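Local coordinates for protein PrgB (Enterococcus faecalis, PDB 6GED) that probably mediates adhesion at the enterococcal cell surface as an antigen I/II-family cell-wall protein, represented here by its glucan-binding protein C-type domain, at residues A196-N201 with F269-G274; N201-N206 with I245-G250; G209-V214 with K238-E243. One frame throughout, in Å; residues are numbered along the deposited sequence.

How the interactions relate
Followed from the N terminus, the first halves of the three contacts come in the order 196-201, 201-206 and 209-214, and their partners return in reverse: 238-243, 245-250 and 269-274. The contacts therefore nest. Interaction 3 closes the innermost loop, interaction 2 the next, and interaction 1 the outermost. Interaction 1 lies in a small three-stranded antiparallel sheet, interaction 2 joins two irregular loops, and interaction 3 ties strand 211-215 of the large antiparallel sheet to strand 239-240. One sodium ion stitches them together, bound by Ser199 of interaction 1, by Asn201, shared by interactions 1 and 2, and by Glu212 of interaction 3.

Interaction 1: residues A196-N201 with F269-G274; sequences ALSSLN and FGSGVG. With NA (sodium ion), chain D.
Leu197 and Gly272 make the tight end of this contact, an antiparallel hydrogen-bonded pair. Leu197 N donates to Gly272 O over 3.0 Å, and Gly272 N answers to Leu197 O at 2.8 Å. The same Leu197 O also receives a CA-H...O contact from Ser271 CA at 3.1 Å. With chi1 at -56°, Leu197 CG sits beside its own backbone N, and CD1 reaches 3.6 Å from Gly274 N; the side chain packs on Val214 and Phe217 as well. This pairing joins the edge strand 193-197 to the central strand 272-276 of a three-stranded antiparallel sheet. Past Leu197 the regular strand pairing ends, but the backbones stay close, and Leu200, centre of an inverse gamma turn, sends its N to Gly270 O at 2.9 Å. The looser, partly exposed side belongs to Ser198 and Ser199. Ser198 OG stays 3.6 Å from OG of the buried Ser271: a water bridges the first to Gly272 O, while the second bonds to Ala267 and Asn309. Ser199 turns away and binds the sodium ion through O at 2.3 Å and more distantly through OG at 2.9 Å; Asp260 also holds that hydroxyl.

Interaction 2: residues N201-N206 with I245-G250; sequences NSSLTN and IDYGTG. With NA (sodium ion), chain D; EDO (1,2-ethanediol), chain E.
Asn201 and Asp246 join the first and second shells of the sodium site, Asn201 as a ligand and Asp246 standing behind it, where the irregular loop leaving strand 193-197 lies against the loop that follows strand 239-240. The amide of Asn201 works in two directions. Its OD1 binds the sodium ion at 2.5 Å, next to ligands from Ser199 and Glu212 and two waters, while its ND2 donates to Asp246 OD1 at 2.7 Å. Asn201 CG lies between its backbone N and carbonyl carbon (chi1 65°), the torsion with which the amide reaches both partners. The bond to Asp246 is nearly straight, at 169°, and uses the syn lone pair of the carboxylate; amide and carboxylate are almost coplanar, 16° between planes. The amide is thus fixed at both ends, and the carboxylate beside its NH2 would tend to make the metal-bound oxygen more electron-rich. Asp246 OD1 also accepts from a water that reaches Ser203 OG, and weakly from an ethanediol, probably left from crystallisation. Asp246 OD2 is held by Asn256.

Next to this a single backbone bond joins the loops: Ile245 N donates to Ser202 O at 2.8 Å. Ser202 itself makes an ST turn, its OG accepting from Leu204 N at 3.2 Å and bonding to Ser241 O besides. On the solvent side Thr205 CG2 stands 3.8 Å from Thr249 OG1, a hydroxyl already taken by Asp244, and the two side chains lie about at right angles. Buried Ser203, whose OG also bonds to His210 N, meets the exposed Tyr247 ring at its edge and in its plane, CB 3.5 Å from CD1.

Interaction 3: residues G209-V214 with K238-E243; sequences GHAEFV and KFYSPE. With NA (sodium ion), chain D.
Lys238 lays its aliphatic chain over one face of the Phe213 ring, CD sitting 3.6 Å from the ring centroid and almost on the normal, a CH-pi contact. Phe213 CG occupies the position between backbone N and carbonyl carbon (chi1 68°), which turns the ring under the lysine. The lysine chain bends at chi3 and chi4; NZ, 5.4 Å from that centroid, offers at most a weak cation-pi attraction and salt-bridges Asp168. Alongside, Ala211 CB touches Tyr240 CD1 at 3.7 Å; on the opposite side of the strands Val214 CG2 meets Phe239 CB at 3.9 Å. Between these two layers the backbones form a single antiparallel bridge, joining strand 239-240 to strand 211-215, which also pairs with 280-287 in the large sheet. Phe239 N donates to Val214 O at 2.8 Å, and Val214 N returns a longer bond to Phe239 O at 3.2 Å. Val214 O also lies at the Phe239 ring edge, in its plane. At the polar margin a water accepts from Ser241 N at 2.8 Å, within hydrogen-bonding distance of Glu212 O. Glu212 CB leaves the backbone away from 238-243, and the extended chain brings OE1 to the sodium ion at 2.6 Å.

Interaction 1: residues A196-N201 with F269-G274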
loop_
_atom_site.group_PDB
_atom_site.type_symbol
_atom_site.label_atom_id
_atom_site.label_comp_id
_atom_site.label_asym_id
_atom_site.label_seq_id
_atom_site.Cartn_x
_atom_site.Cartn_y
_atom_site.Cartn_z
ATOM N N ALA A 196 4.566 7.149 -6.335
ATOM C CA ALA A 196 3.502 7.914 -5.687
ATOM C C ALA A 196 3.216 7.290 -4.329
ATOM O O ALA A 196 3.180 6.068 -4.225
ATOM C CB ALA A 196 2.224 7.887 -6.530
ATOM N N LEU A 197 3.004 8.120 -3.305
ATOM C CA LEU A 197 2.484 7.645 -2.020
ATOM C C LEU A 197 1.133 8.344 -1.906
ATOM O O LEU A 197 1.069 9.517 -1.553
ATOM C CB LEU A 197 3.435 7.982 -0.880
ATOM C CG LEU A 197 4.818 7.387 -1.226
ATOM C CD1 LEU A 197 5.969 8.056 -0.531
ATOM C CD2 LEU A 197 4.801 5.870 -0.991
ATOM N N SER A 198 0.068 7.663 -2.289
ATOM C CA SER A 198 -1.208 8.329 -2.503
ATOM C C SER A 198 -2.276 7.829 -1.549
ATOM O O SER A 198 -2.087 6.825 -0.840
ATOM C CB SER A 198 -1.678 8.120 -3.960
ATOM O OG SER A 198 -0.840 8.864 -4.817
ATOM N N SER A 199 -3.413 8.544 -1.560
ATOM C CA SER A 199 -4.631 8.091 -0.851
ATOM C C SER A 199 -4.321 7.817 0.617
ATOM O O SER A 199 -4.729 6.813 1.174
ATOM C CB SER A 199 -5.217 6.841 -1.515
ATOM O OG SER A 199 -6.547 6.547 -1.069
ATOM N N LEU A 200 -3.602 8.742 1.249
ATOM C CA LEU A 200 -3.234 8.622 2.659
ATOM C C LEU A 200 -4.288 9.414 3.417
ATOM O O LEU A 200 -4.074 10.534 3.869
ATOM C CB LEU A 200 -1.799 9.132 2.897
ATOM C CG LEU A 200 -0.711 8.357 2.139
ATOM C CD1 LEU A 200 0.724 8.966 2.334
ATOM C CD2 LEU A 200 -0.692 6.892 2.561
ATOM N N ASN A 201 -5.462 8.808 3.536
ATOM C CA ASN A 201 -6.588 9.461 4.159
ATOM C C ASN A 201 -6.476 9.426 5.692
ATOM O O ASN A 201 -5.780 8.593 6.280
ATOM C CB ASN A 201 -7.865 8.761 3.706
ATOM C CG ASN A 201 -7.931 7.313 4.206
ATOM O OD1 ASN A 201 -7.240 6.428 3.696
ATOM N ND2 ASN A 201 -8.755 7.075 5.208
ATOM N N PHE A 269 -3.756 16.291 -1.931
ATOM C CA PHE A 269 -4.079 16.653 -0.559
ATOM C C PHE A 269 -3.661 15.511 0.353
ATOM O O PHE A 269 -3.256 15.733 1.452
ATOM C CB PHE A 269 -5.572 16.875 -0.349
ATOM C CG PHE A 269 -6.084 18.190 -0.841
ATOM C CD1 PHE A 269 -5.237 19.164 -1.288
ATOM C CD2 PHE A 269 -7.435 18.453 -0.814
ATOM C CE1 PHE A 269 -5.727 20.374 -1.727
ATOM C CE2 PHE A 269 -7.935 19.652 -1.247
ATOM C CZ PHE A 269 -7.083 20.616 -1.709
ATOM N N GLY A 270 -3.813 14.286 -0.121
ATOM C CA GLY A 270 -3.458 13.108 0.643
ATOM C C GLY A 270 -2.273 12.321 0.098
ATOM O O GLY A 270 -2.230 11.127 0.230
ATOM N N SER A 271 -1.338 12.993 -0.549
ATOM C CA SER A 271 -0.222 12.300 -1.152
ATOM C C SER A 271 1.152 12.886 -0.931
ATOM O O SER A 271 1.291 13.993 -0.482
ATOM C CB SER A 271 -0.402 12.282 -2.678
ATOM O OG SER A 271 -1.673 11.866 -3.071
ATOM N N GLY A 272 2.154 12.060 -1.181
ATOM C CA GLY A 272 3.518 12.540 -1.248
ATOM C C GLY A 272 4.203 11.854 -2.417
ATOM O O GLY A 272 3.582 11.066 -3.134
ATOM N N VAL A 273 5.499 12.143 -2.583
ATOM C CA VAL A 273 6.296 11.494 -3.620
ATOM C C VAL A 273 7.459 10.776 -2.940
ATOM O O VAL A 273 8.119 11.352 -2.085
ATOM C CB VAL A 273 6.818 12.515 -4.643
ATOM C CG1 VAL A 273 7.757 11.831 -5.692
ATOM C CG2 VAL A 273 5.631 13.179 -5.341
ATOM N N GLY A 274 7.713 9.538 -3.321
ATOM C CA GLY A 274 8.920 8.835 -2.882
ATOM C C GLY A 274 9.956 8.956 -3.978
ATOM O O GLY A 274 9.637 8.862 -5.150
HETATM NA NA NA D . -6.464 5.370 1.555
HETATM O O HOH W 1 1.559 10.733 -5.265
HETATM O O HOH W 2 -8.896 5.715 0.762
HETATM O O HOH W 3 -6.417 3.539 0.248
#

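Interaction 2: residues N201-N206 with I245-G250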
loop_
_atom_site.group_PDB
_atom_site.type_symbol
_atom_site.label_atom_id
_atom_site.label_comp_id
_atom_site.label_asym_id
_atom_site.label_seq_id
_atom_site.Cartn_x
_atom_site.Cartn_y
_atom_site.Cartn_z
ATOM N N ASN A 201 -5.462 8.808 3.536
ATOM C CA ASN A 201 -6.588 9.461 4.159
ATOM C C ASN A 201 -6.476 9.426 5.692
ATOM O O ASN A 201 -5.780 8.593 6.280
ATOM C CB ASN A 201 -7.865 8.761 3.706
ATOM C CG ASN A 201 -7.931 7.313 4.206
ATOM O OD1 ASN A 201 -7.240 6.428 3.696
ATOM N ND2 ASN A 201 -8.755 7.075 5.208
ATOM N N SER A 202 -7.207 10.337 6.336
ATOM C CA SER A 202 -7.166 10.493 7.789
ATOM C C SER A 202 -8.504 11.000 8.292
ATOM O O SER A 202 -9.087 11.919 7.708
ATOM C CB SER A 202 -6.093 11.492 8.240
ATOM O OG SER A 202 -6.124 11.689 9.661
ATOM N N SER A 203 -8.981 10.396 9.393
ATOM C CA SER A 203 -10.123 10.891 10.144
ATOM C C SER A 203 -9.721 11.271 11.570
ATOM O O SER A 203 -10.582 11.368 12.462
ATOM C CB SER A 203 -11.254 9.856 10.152
ATOM O OG SER A 203 -10.729 8.604 10.580
ATOM N N LEU A 204 -8.425 11.483 11.810
ATOM C CA LEU A 204 -7.948 11.679 13.180
ATOM C C LEU A 204 -8.574 12.927 13.788
ATOM O O LEU A 204 -8.618 13.988 13.155
ATOM C CB LEU A 204 -6.421 11.811 13.208
ATOM C CG LEU A 204 -5.620 10.531 13.110
ATOM C CD1 LEU A 204 -4.135 10.889 12.942
ATOM C CD2 LEU A 204 -5.811 9.651 14.365
ATOM N N THR A 205 -9.078 12.792 15.020
ATOM C CA THR A 205 -9.521 13.943 15.806
ATOM C C THR A 205 -8.980 13.822 17.224
ATOM O O THR A 205 -8.205 12.906 17.515
ATOM C CB THR A 205 -11.049 14.058 15.865
ATOM O OG1 THR A 205 -11.576 13.001 16.681
ATOM C CG2 THR A 205 -11.682 14.019 14.488
ATOM N N ASN A 206 -9.447 14.695 18.120
ATOM C CA ASN A 206 -8.875 14.804 19.465
ATOM C C ASN A 206 -8.903 13.492 20.243
ATOM O O ASN A 206 -8.003 13.243 21.057
ATOM C CB ASN A 206 -9.587 15.894 20.254
ATOM C CG ASN A 206 -8.700 17.091 20.480
ATOM O OD1 ASN A 206 -7.516 17.064 20.136
ATOM N ND2 ASN A 206 -9.260 18.152 21.045
ATOM N N ILE A 245 -9.461 14.666 7.237
ATOM C CA ILE A 245 -9.718 15.124 5.872
ATOM C C ILE A 245 -10.678 14.137 5.205
ATOM O O ILE A 245 -10.859 14.137 3.978
ATOM C CB ILE A 245 -8.428 15.295 5.060
ATOM C CG1 ILE A 245 -7.619 13.993 5.022
ATOM C CG2 ILE A 245 -7.562 16.424 5.667
ATOM C CD1 ILE A 245 -6.307 14.055 4.060
ATOM N N ASP A 246 -11.302 13.286 6.022
ATOM C CA ASP A 246 -12.224 12.271 5.522
ATOM C C ASP A 246 -13.697 12.562 5.799
ATOM O O ASP A 246 -14.551 12.273 4.947
ATOM C CB ASP A 246 -11.876 10.918 6.153
ATOM C CG ASP A 246 -10.709 10.238 5.485
ATOM O OD1 ASP A 246 -10.377 9.124 5.956
ATOM O OD2 ASP A 246 -10.120 10.795 4.504
ATOM N N TYR A 247 -14.052 13.124 6.962
ATOM C CA TYR A 247 -15.459 13.234 7.360
ATOM C C TYR A 247 -15.942 14.673 7.483
ATOM O O TYR A 247 -17.072 14.906 7.935
ATOM C CB TYR A 247 -15.715 12.498 8.685
ATOM C CG TYR A 247 -15.601 11.015 8.531
ATOM C CD1 TYR A 247 -14.413 10.355 8.815
ATOM C CD2 TYR A 247 -16.665 10.270 8.041
ATOM C CE1 TYR A 247 -14.300 8.977 8.641
ATOM C CE2 TYR A 247 -16.567 8.888 7.864
ATOM C CZ TYR A 247 -15.392 8.247 8.180
ATOM O OH TYR A 247 -15.304 6.882 7.993
ATOM N N GLY A 248 -15.119 15.645 7.134
ATOM C CA GLY A 248 -15.574 17.022 7.198
ATOM C C GLY A 248 -15.550 17.654 8.561
ATOM O O GLY A 248 -16.034 18.771 8.698
ATOM N N THR A 249 -15.009 16.994 9.586
ATOM C CA THR A 249 -15.024 17.590 10.916
ATOM C C THR A 249 -13.758 18.362 11.261
ATOM O O THR A 249 -13.746 19.078 12.276
ATOM C CB THR A 249 -15.260 16.503 11.976
ATOM O OG1 THR A 249 -14.064 15.749 12.165
ATOM C CG2 THR A 249 -16.353 15.567 11.510
ATOM N N GLY A 250 -12.715 18.257 10.445
ATOM C CA GLY A 250 -11.480 18.957 10.719
ATOM C C GLY A 250 -11.525 20.395 10.238
ATOM O O GLY A 250 -12.444 20.833 9.513
HETATM NA NA NA D . -6.464 5.370 1.555
HETATM C C1 EDO E . -14.483 6.675 3.221
HETATM O O1 EDO E . -14.927 7.904 3.815
HETATM C C2 EDO E . -12.986 6.534 3.450
HETATM O O2 EDO E . -12.709 7.052 4.757
HETATM O O HOH W 4 -10.743 7.439 7.986
HETATM O O HOH W 2 -8.896 5.715 0.762
HETATM O O HOH W 3 -6.417 3.539 0.248
#

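Interaction 3: residues G209-V214 with K238-E243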
loop_
_atom_site.group_PDB
_atom_site.type_symbol
_atom_site.label_atom_id
_atom_site.label_comp_id
_atom_site.label_asym_id
_atom_site.label_seq_id
_atom_site.Cartn_x
_atom_site.Cartn_y
_atom_site.Cartn_z
ATOM N N GLY A 209 -10.699 8.296 15.386
ATOM C CA GLY A 209 -10.232 8.331 14.015
ATOM C C GLY A 209 -8.910 7.609 13.828
ATOM O O GLY A 209 -8.258 7.092 14.761
ATOM N N HIS A 210 -8.523 7.532 12.567
ATOM C CA HIS A 210 -7.283 6.854 12.241
ATOM C C HIS A 210 -6.745 7.518 10.987
ATOM O O HIS A 210 -7.458 8.272 10.303
ATOM C CB HIS A 210 -7.503 5.351 12.034
ATOM C CG HIS A 210 -8.199 5.021 10.765
ATOM N ND1 HIS A 210 -9.575 5.034 10.642
ATOM C CD2 HIS A 210 -7.704 4.714 9.541
ATOM C CE1 HIS A 210 -9.897 4.727 9.397
ATOM N NE2 HIS A 210 -8.780 4.529 8.708
ATOM N N ALA A 211 -5.471 7.291 10.725
ATOM C CA ALA A 211 -4.903 7.765 9.464
ATOM C C ALA A 211 -4.112 6.654 8.809
ATOM O O ALA A 211 -3.434 5.874 9.495
ATOM C CB ALA A 211 -3.982 8.984 9.645
ATOM N N GLU A 212 -4.171 6.605 7.479
ATOM C CA GLU A 212 -3.219 5.795 6.746
ATOM C C GLU A 212 -1.901 6.575 6.596
ATOM O O GLU A 212 -1.900 7.802 6.467
ATOM C CB GLU A 212 -3.812 5.426 5.382
ATOM C CG GLU A 212 -5.202 4.758 5.583
ATOM C CD GLU A 212 -5.716 4.004 4.383
ATOM O OE1 GLU A 212 -5.083 4.078 3.322
ATOM O OE2 GLU A 212 -6.784 3.349 4.491
ATOM N N PHE A 213 -0.778 5.862 6.595
ATOM C CA PHE A 213 0.517 6.530 6.669
ATOM C C PHE A 213 1.542 5.766 5.854
ATOM O O PHE A 213 1.339 4.603 5.514
ATOM C CB PHE A 213 1.028 6.701 8.129
ATOM C CG PHE A 213 1.413 5.390 8.827
ATOM C CD1 PHE A 213 0.512 4.801 9.710
ATOM C CD2 PHE A 213 2.677 4.790 8.650
ATOM C CE1 PHE A 213 0.834 3.611 10.396
ATOM C CE2 PHE A 213 3.006 3.570 9.346
ATOM C CZ PHE A 213 2.050 3.000 10.212
ATOM N N VAL A 214 2.654 6.461 5.539
ATOM C CA VAL A 214 3.871 5.814 5.064
ATOM C C VAL A 214 4.985 6.252 6.022
ATOM O O VAL A 214 4.859 7.245 6.752
ATOM C CB VAL A 214 4.215 6.126 3.573
ATOM C CG1 VAL A 214 3.174 5.507 2.602
ATOM C CG2 VAL A 214 4.311 7.627 3.313
ATOM N N LYS A 238 6.054 9.153 11.306
ATOM C CA LYS A 238 5.267 8.699 10.183
ATOM C C LYS A 238 4.783 9.901 9.373
ATOM O O LYS A 238 4.732 11.028 9.878
ATOM C CB LYS A 238 4.085 7.863 10.686
ATOM C CG LYS A 238 4.562 6.738 11.633
ATOM C CD LYS A 238 3.362 5.987 12.237
ATOM C CE LYS A 238 2.922 6.602 13.533
ATOM N NZ LYS A 238 2.981 5.562 14.615
ATOM N N PHE A 239 4.446 9.649 8.119
ATOM C CA PHE A 239 3.930 10.670 7.194
ATOM C C PHE A 239 2.439 10.426 7.030
ATOM O O PHE A 239 2.043 9.416 6.447
ATOM C CB PHE A 239 4.595 10.593 5.818
ATOM C CG PHE A 239 6.096 10.806 5.858
ATOM C CD1 PHE A 239 6.928 9.810 6.334
ATOM C CD2 PHE A 239 6.646 12.009 5.463
ATOM C CE1 PHE A 239 8.307 9.987 6.408
ATOM C CE2 PHE A 239 8.046 12.186 5.532
ATOM C CZ PHE A 239 8.851 11.178 5.998
ATOM N N TYR A 240 1.630 11.326 7.571
ATOM C CA TYR A 240 0.185 11.273 7.445
ATOM C C TYR A 240 -0.387 12.665 7.689
ATOM O O TYR A 240 0.309 13.597 8.114
ATOM C CB TYR A 240 -0.425 10.241 8.429
ATOM C CG TYR A 240 -0.112 10.416 9.916
ATOM C CD1 TYR A 240 -1.065 10.944 10.799
ATOM C CD2 TYR A 240 1.087 9.953 10.461
ATOM C CE1 TYR A 240 -0.801 11.085 12.144
ATOM C CE2 TYR A 240 1.360 10.079 11.847
ATOM C CZ TYR A 240 0.407 10.641 12.677
ATOM O OH TYR A 240 0.666 10.751 14.032
ATOM N N SER A 241 -1.687 12.782 7.458
ATOM C CA SER A 241 -2.430 13.978 7.850
ATOM C C SER A 241 -2.882 13.844 9.294
ATOM O O SER A 241 -3.725 12.983 9.579
ATOM C CB SER A 241 -3.662 14.161 6.977
ATOM O OG SER A 241 -4.455 15.250 7.469
ATOM N N PRO A 242 -2.418 14.687 10.209
ATOM C CA PRO A 242 -2.804 14.536 11.611
ATOM C C PRO A 242 -4.203 15.020 11.937
ATOM O O PRO A 242 -4.594 14.908 13.096
ATOM C CB PRO A 242 -1.768 15.385 12.353
ATOM C CG PRO A 242 -1.459 16.510 11.333
ATOM C CD PRO A 242 -1.520 15.849 9.976
ATOM N N GLU A 243 -4.930 15.588 10.973
ATOM C CA GLU A 243 -6.292 16.068 11.167
ATOM C C GLU A 243 -7.225 15.461 10.126
ATOM O O GLU A 243 -6.800 15.006 9.074
ATOM C CB GLU A 243 -6.353 17.601 11.118
ATOM C CG GLU A 243 -5.575 18.211 12.316
ATOM C CD GLU A 243 -5.647 19.724 12.386
ATOM O OE1 GLU A 243 -5.297 20.379 11.387
ATOM O OE2 GLU A 243 -6.065 20.255 13.446
HETATM NA NA NA D . -6.464 5.370 1.555
HETATM O O HOH W 5 -2.966 10.575 6.360
HETATM O O HOH W 2 -8.896 5.715 0.762
HETATM O O HOH W 3 -6.417 3.539 0.248
#